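Local coordinates for protein carboxylase (Deinococcus radiodurans, PDB 5H80) that probably carries out the ATP-dependent carboxylation of biotin, as the biotin carboxylase domain of a single-chain bacterial carboxylase, at residues A243-W253 and T348-A359. Numbering follows the deposited sequence.
Sequences AGDGQSVTHLW and TLTAVGLATQPA
Q357 lays its amide nitrogen over a face of both the H251 and W253 rings where the segment 348-359 runs alongside the beta hairpin formed by strands 236-245 and 249-256, at the edge of the antiparallel sheet of the ATP-grasp fold expected of biotin carboxylases. From CB outward, each atom of Q357 meets something different. CB leads to Q357 CG, set between its own N and carbonyl carbon (chi1 58°), which lies 3.5 Å from T250 OG1 and makes an off-centre CH-pi contact with the H251 ring. The chain then runs extended, bringing CD and OE1 against CZ2 and CH2 of W253. Q357 NE2 finishes 3.3 Å from W253 CH2 and donates to H251 O at 2.9 Å, from above the carbonyl plane. The imidazole is fixed at its edge: NE2 of H251 donates to P358 O, and ND1 accepts W253 N almost exactly in the ring plane. The indole NE1 of W253 is hydrogen-bonded to A361 O.

At the hairpin turn D245 works with both carboxylate oxygens. D245 OD1 accepts from Q247 N, an Asx turn, and from S248 N, completing an Asx motif; D245 OD2 takes L349 N at 3.0 Å, nearly straight (166°), at the start of the short helix 349-352 that T348 caps. A leucine here would probably leave the N-H groups of Q247, S248 and L349 without these acceptors, freeing the turn and the start of the helix from each other. L349 CD1 packs on T250 CG2, and L354 CD1 on A243 CB. Between these ends, T250 OG1 accepts Q357 N and donates to A355 O, 2.5 Å away, on a lone pair in the carbonyl plane.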
# COMPACT_ATOMS: atom_id res chain seq x y z
N ALA A 243 16.02 -15.94 2.43
CA ALA A 243 16.21 -15.62 3.81
C ALA A 243 16.70 -16.83 4.55
O ALA A 243 16.19 -17.97 4.36
CB ALA A 243 14.86 -15.11 4.49
N GLY A 244 17.44 -16.57 5.59
CA GLY A 244 17.95 -17.59 6.54
C GLY A 244 18.21 -17.16 7.94
O GLY A 244 18.40 -15.97 8.25
N ASP A 245 18.26 -18.13 8.83
CA ASP A 245 18.53 -17.80 10.25
C ASP A 245 19.83 -18.44 10.73
O ASP A 245 20.09 -18.59 11.94
CB ASP A 245 17.33 -18.14 11.06
CG ASP A 245 17.04 -19.61 11.06
OD1 ASP A 245 17.88 -20.50 10.54
OD2 ASP A 245 15.92 -19.93 11.48
N GLY A 246 20.61 -18.90 9.76
CA GLY A 246 21.81 -19.70 10.11
C GLY A 246 21.66 -21.19 10.35
O GLY A 246 22.63 -21.88 10.38
N GLN A 247 20.43 -21.70 10.54
CA GLN A 247 20.14 -23.13 10.67
C GLN A 247 19.36 -23.63 9.53
O GLN A 247 19.53 -24.77 9.15
CB GLN A 247 19.39 -23.41 11.96
CG GLN A 247 20.03 -22.84 13.23
CD GLN A 247 19.22 -23.18 14.48
OE1 GLN A 247 19.47 -24.20 15.09
NE2 GLN A 247 18.23 -22.33 14.83
N SER A 248 18.44 -22.79 9.02
CA SER A 248 17.50 -23.04 7.96
C SER A 248 17.47 -21.92 6.97
O SER A 248 17.88 -20.82 7.28
CB SER A 248 16.09 -23.04 8.55
OG SER A 248 15.84 -24.23 9.23
N VAL A 249 16.93 -22.23 5.80
CA VAL A 249 16.80 -21.31 4.75
C VAL A 249 15.33 -21.46 4.21
O VAL A 249 14.66 -22.53 4.22
CB VAL A 249 17.92 -21.51 3.65
CG1 VAL A 249 19.28 -21.16 4.21
CG2 VAL A 249 17.81 -22.90 3.01
N THR A 250 14.88 -20.33 3.67
CA THR A 250 13.63 -20.23 2.97
C THR A 250 13.70 -19.20 1.85
O THR A 250 14.79 -18.64 1.54
CB THR A 250 12.50 -19.95 3.96
OG1 THR A 250 11.23 -20.24 3.39
CG2 THR A 250 12.54 -18.49 4.41
N HIS A 251 12.57 -18.95 1.19
CA HIS A 251 12.47 -18.16 0.02
C HIS A 251 11.15 -17.36 0.02
O HIS A 251 10.17 -17.73 0.66
CB HIS A 251 12.66 -18.92 -1.24
CG HIS A 251 11.48 -19.81 -1.60
ND1 HIS A 251 10.36 -19.37 -2.26
CD2 HIS A 251 11.22 -21.10 -1.27
CE1 HIS A 251 9.51 -20.40 -2.43
NE2 HIS A 251 9.98 -21.40 -1.75
N LEU A 252 11.20 -16.27 -0.67
CA LEU A 252 9.99 -15.42 -1.07
C LEU A 252 9.80 -15.43 -2.61
O LEU A 252 9.52 -14.38 -3.22
CB LEU A 252 9.98 -14.02 -0.45
CG LEU A 252 9.70 -13.85 1.02
CD1 LEU A 252 8.39 -14.56 1.43
CD2 LEU A 252 10.89 -14.34 1.74
N TRP A 253 10.04 -16.59 -3.28
CA TRP A 253 9.86 -16.76 -4.69
C TRP A 253 10.78 -15.82 -5.49
O TRP A 253 11.85 -15.44 -5.00
CB TRP A 253 8.33 -16.61 -5.11
CG TRP A 253 7.51 -17.71 -4.38
CD1 TRP A 253 7.26 -18.98 -4.78
CD2 TRP A 253 6.75 -17.51 -3.19
NE1 TRP A 253 6.44 -19.60 -3.89
CE2 TRP A 253 6.12 -18.74 -2.88
CE3 TRP A 253 6.59 -16.39 -2.30
CZ2 TRP A 253 5.27 -18.88 -1.75
CZ3 TRP A 253 5.76 -16.58 -1.13
CH2 TRP A 253 5.10 -17.76 -0.94
N THR A 348 14.94 -16.76 14.87
CA THR A 348 14.64 -17.79 13.82
C THR A 348 13.70 -17.29 12.68
O THR A 348 12.94 -16.33 12.84
CB THR A 348 14.12 -19.12 14.34
OG1 THR A 348 12.78 -18.94 14.88
CG2 THR A 348 15.02 -19.72 15.39
N LEU A 349 13.70 -17.94 11.56
CA LEU A 349 12.73 -17.61 10.46
C LEU A 349 11.33 -17.67 11.00
O LEU A 349 10.54 -16.82 10.70
CB LEU A 349 12.75 -18.62 9.35
CG LEU A 349 14.07 -18.56 8.58
CD1 LEU A 349 14.16 -19.73 7.63
CD2 LEU A 349 14.15 -17.21 7.82
N THR A 350 11.03 -18.70 11.76
CA THR A 350 9.67 -18.81 12.29
C THR A 350 9.33 -17.59 13.22
O THR A 350 8.23 -17.06 13.11
CB THR A 350 9.51 -20.14 13.04
OG1 THR A 350 9.48 -21.18 12.10
CG2 THR A 350 8.20 -20.19 13.83
N ALA A 351 10.19 -17.18 14.12
CA ALA A 351 10.00 -16.03 15.05
C ALA A 351 9.82 -14.69 14.30
O ALA A 351 9.19 -13.77 14.86
CB ALA A 351 11.17 -15.93 16.01
N VAL A 352 10.55 -14.54 13.17
CA VAL A 352 10.48 -13.33 12.37
C VAL A 352 9.23 -13.30 11.44
O VAL A 352 8.91 -12.27 10.85
CB VAL A 352 11.88 -12.98 11.71
CG1 VAL A 352 13.02 -13.02 12.72
CG2 VAL A 352 12.09 -13.79 10.48
N GLY A 353 8.50 -14.39 11.41
CA GLY A 353 7.26 -14.57 10.57
C GLY A 353 7.42 -14.96 9.15
O GLY A 353 6.48 -14.79 8.35
N LEU A 354 8.54 -15.59 8.82
CA LEU A 354 8.76 -16.11 7.47
C LEU A 354 8.55 -17.57 7.49
O LEU A 354 9.11 -18.30 8.32
CB LEU A 354 10.16 -15.78 6.96
CG LEU A 354 10.47 -14.29 6.68
CD1 LEU A 354 11.89 -14.00 6.21
CD2 LEU A 354 9.53 -13.64 5.66
N ALA A 355 7.67 -18.04 6.61
CA ALA A 355 7.47 -19.47 6.51
C ALA A 355 8.69 -20.21 5.91
O ALA A 355 9.32 -19.69 4.93
CB ALA A 355 6.17 -19.73 5.79
N THR A 356 9.05 -21.35 6.50
CA THR A 356 10.14 -22.17 5.96
C THR A 356 9.43 -23.07 4.98
O THR A 356 8.51 -23.79 5.38
CB THR A 356 10.86 -22.93 7.05
OG1 THR A 356 11.30 -22.01 7.99
CG2 THR A 356 12.06 -23.70 6.51
N GLN A 357 9.73 -22.88 3.69
CA GLN A 357 8.94 -23.51 2.64
C GLN A 357 9.75 -24.09 1.52
O GLN A 357 10.90 -23.57 1.22
CB GLN A 357 7.85 -22.60 2.17
CG GLN A 357 8.36 -21.25 1.64
CD GLN A 357 7.28 -20.34 1.16
OE1 GLN A 357 6.10 -20.55 1.40
NE2 GLN A 357 7.72 -19.23 0.54
N PRO A 358 9.18 -25.16 0.88
CA PRO A 358 9.93 -25.79 -0.20
C PRO A 358 9.94 -24.98 -1.49
O PRO A 358 9.18 -24.06 -1.69
CB PRO A 358 9.27 -27.18 -0.36
CG PRO A 358 7.82 -26.88 -0.11
CD PRO A 358 7.86 -25.83 1.04
N ALA A 359 10.91 -25.29 -2.32
CA ALA A 359 11.10 -24.66 -3.59
C ALA A 359 9.83 -24.63 -4.44
O ALA A 359 9.65 -23.69 -5.16
CB ALA A 359 12.22 -25.33 -4.36
O HOH W 1 13.11 -24.09 2.48
O HOH W 2 9.05 -17.36 3.48